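PDB 2CX0: PUA domain-containing protein from Aeropyrum pernix, which is of unknown function but, carrying a pre-PUA module followed by a PUA domain, probably binds RNA and may act in translation initiation. Local coordinates for residues 77-83 with 139-144; 23-27 with 39-45. All coordinates share one frame; numbering follows the deposited sequence.

Interaction 1: 77-83 with 139-144; sequences YPTLQCL and PVMVGV
Val142 sits at the middle of this contact: its CG2 packs against CD2 of Leu80 at 3.8 Å and equally close to CD1 of Leu83, while CG1 meets the ring edge of Tyr77 at CD1. With CG1 anti to the backbone N (chi1 163°), the two methyls part, CG1 going to the tyrosine and CG2 to the leucines. Leu80 and Val142 run antiparallel alongside one another, and so do Leu83 and Pro139, whose CB lies 3.9 Å from Leu83 CD1. Pro78 crosses the same valine at a slant, and Pro78 O, 3.6 Å from Val142 CG2, is buried with no polar partner. No hydrogen bond passes between the segments; the join is apolar. It brings together the two modules of the chain: 77-83 leads from the last strand of the N-terminal antiparallel sheet into helix 80-86, whereas segment 139-144 belongs to strand 138-145 of the PUA sheet. The helix starts at Thr79, the N-cap, whose OG1 accepts from Cys82 N at 2.9 Å. On the other strand, Val140 and Met141 (a selenomethionine) form a classic beta bulge opposite Ala131. The contact is buried almost throughout, and Pro139 is the one touching residue that is partly exposed. Near it Leu80 CD1 rests against the strand backbone, 3.7 Å from Val140 O. At the hydroxyl end of the tyrosine ring the neighbour is Val144 CG2, 3.3 Å from Tyr77 OH, a hydroxyl that hydrogen-bonds to Asp73 and Arg75.

Interaction 2: 23-27 with 39-45; sequences RRSLL and FSEKADL
Arg23 reaches from its helix to the loop and grips one carbonyl oxygen, Ala43 O, end-on with both terminal nitrogens. The bond from Arg23 NH2 is the shorter and straighter, 2.9 Å to Ala43 O with an N-H...O angle of 152°, whereas Arg23 NH1 reaches the same oxygen at 3.1 Å and 140°. The oxygen sits in the guanidinium plane at its edge, so the pair of bonds fixes how that flat group is rotated. One face of it is then turned to Leu45, whose CD2 methyl stands 3.2 Å above the plane, nearer the border of the group than its middle. The two side chains lie roughly perpendicular, and Leu45 CD2 also packs on the arginine's aliphatic part, 3.6 Å from Arg23 CG. An extended start followed by a bend at chi3 (-69°) swings the guanidinium round to the loop. The carboxylate of Asp44 is nearby but not in contact with it, and may add a mild electrostatic pull. One turn along the helix the contact is purely apolar. Leu26 meets Leu45 tip to tip, CD2 to CD2 at 4.1 Å, and Leu27 crosses the Phe39 ring at a slant, its CD2 4.1 Å from Phe39 CE1. Glu41 and Lys42 mark the exposed bend of the loop. Beneath, Leu26 and Phe39 both rest on Leu68 of strand 65-70, and Phe39, Ala43 and Leu45 touch Val62 of strand 56-62, which places helix 20-30 and the loop leading into strand 45-51 together against the N-terminal antiparallel sheet.

Overall arrangement
From the N terminus, the chain lays down strands 2-5 and 9-17, then enters helix 20-30. Interaction 2 opens within this helix and closes the short loop that returns to strand 45-51, a local tie within the N-terminal module. The remaining strands of that antiparallel sheet come next, ending at 76-78, where interaction 1 opens. It is closed only after 55 further residues, when the PUA sheet has reached strand 138-145, and it joins the two modules near the centre of the molecule. The contacts neither nest nor cross but lie in series. The centres of interaction 1 and interaction 2 are about 19 Å apart, and no atoms touch between them.

Interaction 1: 77-83 with 139-144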
ATOM      1  N   TYR A  77       0.458   6.582   0.989  1.00 11.26           N
ATOM      2  CA  TYR A  77       0.673   5.222   0.513  1.00 11.57           C
ATOM      3  C   TYR A  77      -0.569   4.648  -0.197  1.00 14.44           C
ATOM      4  O   TYR A  77      -1.694   5.090   0.001  1.00 14.52           O
ATOM      5  CB  TYR A  77       0.934   4.261   1.699  1.00 12.39           C
ATOM      6  CG  TYR A  77       2.209   4.471   2.436  1.00 11.02           C
ATOM      7  CD1 TYR A  77       3.286   3.607   2.243  1.00 14.87           C
ATOM      8  CD2 TYR A  77       2.341   5.560   3.313  1.00 11.51           C
ATOM      9  CE1 TYR A  77       4.508   3.825   2.923  1.00 14.24           C
ATOM     10  CE2 TYR A  77       3.577   5.802   4.007  1.00 12.23           C
ATOM     11  CZ  TYR A  77       4.628   4.923   3.789  1.00 15.25           C
ATOM     12  OH  TYR A  77       5.830   5.145   4.393  1.00 15.24           O
ATOM     13  N   PRO A  78      -0.352   3.679  -1.070  1.00 14.57           N
ATOM     14  CA  PRO A  78      -1.482   3.059  -1.770  1.00  8.56           C
ATOM     15  C   PRO A  78      -2.000   1.887  -0.908  1.00 15.25           C
ATOM     16  O   PRO A  78      -1.222   1.192  -0.188  1.00 12.47           O
ATOM     17  CB  PRO A  78      -0.862   2.463  -3.046  1.00  9.18           C
ATOM     18  CG  PRO A  78       0.665   2.149  -2.544  1.00 13.43           C
ATOM     19  CD  PRO A  78       0.974   3.271  -1.558  1.00 12.27           C
ATOM     20  N   THR A  79      -3.306   1.617  -1.043  1.00 10.21           N
ATOM     21  CA  THR A  79      -3.876   0.449  -0.442  1.00 12.90           C
ATOM     22  C   THR A  79      -3.565  -0.692  -1.421  1.00 13.36           C
ATOM     23  O   THR A  79      -3.152  -0.477  -2.601  1.00 12.10           O
ATOM     24  CB  THR A  79      -5.398   0.524  -0.425  1.00 12.47           C
ATOM     25  OG1 THR A  79      -5.863   0.835  -1.786  1.00 10.80           O
ATOM     26  CG2 THR A  79      -5.844   1.618   0.637  1.00 11.36           C
ATOM     27  N   LEU A  80      -3.823  -1.914  -0.966  1.00 11.73           N
ATOM     28  CA  LEU A  80      -3.639  -3.049  -1.899  1.00 16.27           C
ATOM     29  C   LEU A  80      -4.702  -2.957  -2.998  1.00 15.56           C
ATOM     30  O   LEU A  80      -4.479  -3.425  -4.126  1.00 12.03           O
ATOM     31  CB  LEU A  80      -3.763  -4.400  -1.162  1.00 16.91           C
ATOM     32  CG  LEU A  80      -2.597  -4.608  -0.180  1.00 15.11           C
ATOM     33  CD1 LEU A  80      -2.752  -6.039   0.330  1.00 14.63           C
ATOM     34  CD2 LEU A  80      -1.191  -4.482  -0.863  1.00 17.01           C
ATOM     35  N   GLN A  81      -5.889  -2.411  -2.674  1.00 13.62           N
ATOM     36  CA  GLN A  81      -6.956  -2.226  -3.696  1.00 13.84           C
ATOM     37  C   GLN A  81      -6.451  -1.290  -4.821  1.00 15.03           C
ATOM     38  O   GLN A  81      -6.758  -1.505  -6.002  1.00 18.62           O
ATOM     39  CB  GLN A  81      -8.252  -1.628  -3.072  1.00 11.87           C
ATOM     40  CG  GLN A  81      -9.017  -2.633  -2.146  1.00 13.08           C
ATOM     41  CD  GLN A  81      -8.403  -2.832  -0.757  1.00 16.14           C
ATOM     42  OE1 GLN A  81      -7.438  -2.125  -0.381  1.00 10.70           O
ATOM     43  NE2 GLN A  81      -8.974  -3.781   0.024  1.00 16.28           N
ATOM     44  N   CYS A  82      -5.673  -0.267  -4.445  1.00 12.95           N
ATOM     45  CA  CYS A  82      -5.098   0.646  -5.416  1.00 12.84           C
ATOM     46  C   CYS A  82      -4.136  -0.138  -6.336  1.00 15.33           C
ATOM     47  O   CYS A  82      -4.085   0.025  -7.598  1.00 14.99           O
ATOM     48  CB  CYS A  82      -4.316   1.751  -4.688  1.00 15.93           C
ATOM     49  SG  CYS A  82      -3.424   2.874  -5.811  1.00 19.51           S
ATOM     50  N   LEU A  83      -3.382  -1.044  -5.745  1.00  9.67           N
ATOM     51  CA  LEU A  83      -2.442  -1.813  -6.607  1.00 13.15           C
ATOM     52  C   LEU A  83      -3.199  -2.737  -7.587  1.00 12.29           C
ATOM     53  O   LEU A  83      -2.739  -3.011  -8.702  1.00 13.65           O
ATOM     54  CB  LEU A  83      -1.477  -2.627  -5.768  1.00  9.73           C
ATOM     55  CG  LEU A  83      -0.639  -1.755  -4.801  1.00 10.84           C
ATOM     56  CD1 LEU A  83       0.419  -2.699  -4.147  1.00  8.24           C
ATOM     57  CD2 LEU A  83       0.043  -0.514  -5.471  1.00  7.99           C
ATOM     58  N   PRO A 139      -0.159  -8.810  -4.784  1.00 14.79           N
ATOM     59  CA  PRO A 139       0.422  -7.907  -3.791  1.00 12.52           C
ATOM     60  C   PRO A 139      -0.114  -8.341  -2.423  1.00 12.71           C
ATOM     61  O   PRO A 139      -1.325  -8.602  -2.246  1.00 11.65           O
ATOM     62  CB  PRO A 139      -0.111  -6.523  -4.202  1.00 13.68           C
ATOM     63  CG  PRO A 139      -0.494  -6.719  -5.657  1.00 15.02           C
ATOM     64  CD  PRO A 139      -1.082  -8.083  -5.679  1.00 19.18           C
ATOM     65  N   VAL A 140       0.793  -8.478  -1.453  1.00 10.62           N
ATOM     66  CA  VAL A 140       0.330  -8.857  -0.120  1.00 10.50           C
ATOM     67  C   VAL A 140       0.622  -7.805   0.965  1.00 13.75           C
ATOM     68  O   VAL A 140       0.031  -7.833   2.057  1.00 11.88           O
ATOM     69  CB  VAL A 140       0.932 -10.253   0.329  1.00 16.04           C
ATOM     70  CG1 VAL A 140       0.470 -11.350  -0.635  1.00 20.41           C
ATOM     71  CG2 VAL A 140       2.418 -10.201   0.294  1.00 18.44           C
HETATM   72  N   MSE A 141       1.560  -6.895   0.698  1.00 13.84           N
HETATM   73  CA  MSE A 141       1.879  -5.891   1.697  1.00 10.85           C
HETATM   74  C   MSE A 141       2.532  -4.676   1.015  1.00 10.79           C
HETATM   75  O   MSE A 141       3.188  -4.786  -0.026  1.00 10.46           O
HETATM   76  CB  MSE A 141       2.833  -6.488   2.726  1.00  9.09           C
HETATM   77  CG  MSE A 141       3.360  -5.470   3.854  1.00  6.93           C
HETATM   78 SE   MSE A 141       5.103  -4.702   3.332  1.00 14.46          SE
HETATM   79  CE  MSE A 141       6.222  -6.189   4.050  1.00 11.38           C
ATOM     80  N   VAL A 142       2.306  -3.515   1.620  1.00  9.86           N
ATOM     81  CA  VAL A 142       2.889  -2.248   1.178  1.00  9.62           C
ATOM     82  C   VAL A 142       3.708  -1.785   2.372  1.00 12.42           C
ATOM     83  O   VAL A 142       3.208  -1.854   3.493  1.00 13.11           O
ATOM     84  CB  VAL A 142       1.763  -1.178   0.862  1.00 13.36           C
ATOM     85  CG1 VAL A 142       2.358   0.180   0.817  1.00 17.56           C
ATOM     86  CG2 VAL A 142       1.148  -1.520  -0.577  1.00 20.22           C
ATOM     87  N   GLY A 143       4.925  -1.314   2.115  1.00  9.46           N
ATOM     88  CA  GLY A 143       5.782  -0.859   3.190  1.00 13.26           C
ATOM     89  C   GLY A 143       7.010  -0.044   2.770  1.00 13.59           C
ATOM     90  O   GLY A 143       7.094   0.513   1.666  1.00 15.43           O
ATOM     91  N   VAL A 144       7.967   0.034   3.696  1.00 13.17           N
ATOM     92  CA  VAL A 144       9.128   0.841   3.479  1.00 14.59           C
ATOM     93  C   VAL A 144      10.380  -0.006   3.353  1.00 13.84           C
ATOM     94  O   VAL A 144      10.664  -0.853   4.215  1.00 12.87           O
ATOM     95  CB  VAL A 144       9.271   1.859   4.662  1.00 16.63           C
ATOM     96  CG1 VAL A 144      10.513   2.786   4.420  1.00  9.95           C
ATOM     97  CG2 VAL A 144       7.972   2.670   4.828  1.00 18.11           C
TER

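Interaction 2: 23-27 with 39-45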
ATOM      1  N   ARG A  23      -6.257  18.570  -4.613  1.00 22.29           N
ATOM      2  CA  ARG A  23      -5.820  17.672  -5.656  1.00 22.73           C
ATOM      3  C   ARG A  23      -4.388  18.028  -6.055  1.00 22.40           C
ATOM      4  O   ARG A  23      -3.543  17.145  -6.288  1.00 18.38           O
ATOM      5  CB  ARG A  23      -6.747  17.788  -6.864  1.00 23.93           C
ATOM      6  CG  ARG A  23      -6.312  16.975  -8.072  1.00 30.11           C
ATOM      7  CD  ARG A  23      -7.090  17.390  -9.356  1.00 34.83           C
ATOM      8  NE  ARG A  23      -8.492  16.984  -9.247  1.00 41.22           N
ATOM      9  CZ  ARG A  23      -8.942  15.781  -9.612  1.00 44.77           C
ATOM     10  NH1 ARG A  23      -8.102  14.883 -10.118  1.00 36.89           N
ATOM     11  NH2 ARG A  23     -10.223  15.461  -9.437  1.00 43.24           N
ATOM     12  N   ARG A  24      -4.103  19.324  -6.169  1.00 22.24           N
ATOM     13  CA  ARG A  24      -2.749  19.766  -6.534  1.00 23.48           C
ATOM     14  C   ARG A  24      -1.726  19.287  -5.497  1.00 19.80           C
ATOM     15  O   ARG A  24      -0.667  18.720  -5.825  1.00 24.11           O
ATOM     16  CB  ARG A  24      -2.683  21.306  -6.629  1.00 28.19           C
ATOM     17  CG  ARG A  24      -3.515  21.814  -7.753  1.00 37.95           C
ATOM     18  CD  ARG A  24      -3.559  23.343  -7.998  1.00 44.22           C
ATOM     19  NE  ARG A  24      -4.108  23.413  -9.350  1.00 51.14           N
ATOM     20  CZ  ARG A  24      -3.410  23.679 -10.458  1.00 53.57           C
ATOM     21  NH1 ARG A  24      -4.012  23.662 -11.645  1.00 51.74           N
ATOM     22  NH2 ARG A  24      -2.141  24.058 -10.376  1.00 52.79           N
ATOM     23  N   SER A  25      -2.036  19.549  -4.246  1.00 18.72           N
ATOM     24  CA  SER A  25      -1.167  19.134  -3.175  1.00 21.08           C
ATOM     25  C   SER A  25      -0.918  17.596  -3.195  1.00 24.43           C
ATOM     26  O   SER A  25       0.202  17.126  -2.980  1.00 19.88           O
ATOM     27  CB  SER A  25      -1.803  19.524  -1.861  1.00 22.08           C
ATOM     28  OG  SER A  25      -1.065  18.929  -0.822  1.00 24.01           O
ATOM     29  N   LEU A  26      -1.976  16.833  -3.438  1.00 19.59           N
ATOM     30  CA  LEU A  26      -1.858  15.390  -3.471  1.00 20.79           C
ATOM     31  C   LEU A  26      -0.847  14.978  -4.545  1.00 21.28           C
ATOM     32  O   LEU A  26       0.035  14.175  -4.280  1.00 17.82           O
ATOM     33  CB  LEU A  26      -3.206  14.755  -3.777  1.00 22.65           C
ATOM     34  CG  LEU A  26      -3.138  13.227  -3.981  1.00 19.55           C
ATOM     35  CD1 LEU A  26      -2.672  12.485  -2.660  1.00 17.34           C
ATOM     36  CD2 LEU A  26      -4.540  12.776  -4.358  1.00 21.46           C
ATOM     37  N   LEU A  27      -0.976  15.521  -5.749  1.00 17.09           N
ATOM     38  CA  LEU A  27      -0.039  15.171  -6.813  1.00 22.34           C
ATOM     39  C   LEU A  27       1.384  15.523  -6.409  1.00 25.67           C
ATOM     40  O   LEU A  27       2.309  14.737  -6.649  1.00 28.22           O
ATOM     41  CB  LEU A  27      -0.392  15.890  -8.140  1.00 21.33           C
ATOM     42  CG  LEU A  27      -1.814  15.514  -8.627  1.00 26.62           C
ATOM     43  CD1 LEU A  27      -2.164  16.368  -9.866  1.00 31.13           C
ATOM     44  CD2 LEU A  27      -1.967  14.049  -8.945  1.00 25.15           C
ATOM     45  N   PHE A  39      -2.967   7.472 -11.891  1.00 21.15           N
ATOM     46  CA  PHE A  39      -4.280   7.854 -12.414  1.00 27.86           C
ATOM     47  C   PHE A  39      -4.255   9.183 -13.122  1.00 30.85           C
ATOM     48  O   PHE A  39      -3.332   9.994 -12.922  1.00 26.26           O
ATOM     49  CB  PHE A  39      -5.318   7.933 -11.289  1.00 26.23           C
ATOM     50  CG  PHE A  39      -4.863   8.740 -10.123  1.00 29.20           C
ATOM     51  CD1 PHE A  39      -5.027  10.118 -10.109  1.00 28.70           C
ATOM     52  CD2 PHE A  39      -4.230   8.115  -9.031  1.00 28.66           C
ATOM     53  CE1 PHE A  39      -4.586  10.885  -9.038  1.00 30.67           C
ATOM     54  CE2 PHE A  39      -3.780   8.887  -7.949  1.00 23.79           C
ATOM     55  CZ  PHE A  39      -3.951  10.252  -7.950  1.00 23.98           C
ATOM     56  N   SER A  40      -5.283   9.387 -13.946  1.00 30.18           N
ATOM     57  CA  SER A  40      -5.443  10.618 -14.680  1.00 39.22           C
ATOM     58  C   SER A  40      -5.764  11.820 -13.805  1.00 39.71           C
ATOM     59  O   SER A  40      -6.217  11.701 -12.685  1.00 41.34           O
ATOM     60  CB  SER A  40      -6.565  10.518 -15.703  1.00 40.84           C
ATOM     61  OG  SER A  40      -6.937  11.840 -16.072  1.00 43.41           O
ATOM     62  N   GLU A  41      -5.596  12.974 -14.436  1.00 49.85           N
ATOM     63  CA  GLU A  41      -5.773  14.319 -13.894  1.00 52.72           C
ATOM     64  C   GLU A  41      -7.194  14.720 -14.198  1.00 52.73           C
ATOM     65  O   GLU A  41      -7.545  15.895 -14.311  1.00 62.39           O
ATOM     66  CB  GLU A  41      -4.764  15.189 -14.649  1.00 57.79           C
ATOM     67  CG  GLU A  41      -3.449  14.349 -14.900  1.00 64.65           C
ATOM     68  CD  GLU A  41      -2.916  14.332 -16.353  1.00 65.15           C
ATOM     69  OE1 GLU A  41      -3.691  14.557 -17.320  1.00 66.05           O
ATOM     70  OE2 GLU A  41      -1.696  14.064 -16.502  1.00 64.83           O
ATOM     71  N   LYS A  42      -8.015  13.705 -14.331  1.00 50.51           N
ATOM     72  CA  LYS A  42      -9.398  13.886 -14.678  1.00 48.60           C
ATOM     73  C   LYS A  42     -10.186  12.931 -13.803  1.00 44.94           C
ATOM     74  O   LYS A  42     -11.413  12.953 -13.767  1.00 47.27           O
ATOM     75  CB  LYS A  42      -9.536  13.503 -16.152  1.00 55.09           C
ATOM     76  CG  LYS A  42      -8.565  14.289 -17.041  1.00 60.29           C
ATOM     77  CD  LYS A  42      -8.198  13.585 -18.349  1.00 60.88           C
ATOM     78  CE  LYS A  42      -7.154  14.419 -19.115  1.00 61.31           C
ATOM     79  NZ  LYS A  42      -6.876  13.833 -20.451  1.00 64.03           N
ATOM     80  N   ALA A  43      -9.452  12.049 -13.134  1.00 36.45           N
ATOM     81  CA  ALA A  43     -10.075  11.084 -12.258  1.00 30.16           C
ATOM     82  C   ALA A  43     -10.808  11.824 -11.120  1.00 21.16           C
ATOM     83  O   ALA A  43     -10.380  12.864 -10.663  1.00 26.14           O
ATOM     84  CB  ALA A  43      -8.997  10.137 -11.654  1.00 20.22           C
ATOM     85  N   ASP A  44     -11.906  11.248 -10.690  1.00 17.91           N
ATOM     86  CA  ASP A  44     -12.715  11.743  -9.597  1.00 23.07           C
ATOM     87  C   ASP A  44     -12.043  11.358  -8.251  1.00 26.00           C
ATOM     88  O   ASP A  44     -11.918  10.155  -7.891  1.00 25.09           O
ATOM     89  CB  ASP A  44     -14.055  11.079  -9.698  1.00 26.40           C
ATOM     90  CG  ASP A  44     -15.068  11.711  -8.821  1.00 35.53           C
ATOM     91  OD1 ASP A  44     -14.697  12.572  -7.986  1.00 45.68           O
ATOM     92  OD2 ASP A  44     -16.250  11.340  -8.952  1.00 46.79           O
ATOM     93  N   LEU A  45     -11.648  12.372  -7.510  1.00 18.88           N
ATOM     94  CA  LEU A  45     -10.935  12.192  -6.242  1.00 15.83           C
ATOM     95  C   LEU A  45     -11.824  12.642  -5.103  1.00 20.19           C
ATOM     96  O   LEU A  45     -12.291  13.786  -5.084  1.00 19.23           O
ATOM     97  CB  LEU A  45      -9.654  13.037  -6.251  1.00 20.88           C
ATOM     98  CG  LEU A  45      -8.273  12.514  -6.664  1.00 34.06           C
ATOM     99  CD1 LEU A  45      -8.395  11.365  -7.681  1.00 30.82           C
ATOM    100  CD2 LEU A  45      -7.413  13.712  -7.192  1.00 26.86           C
TER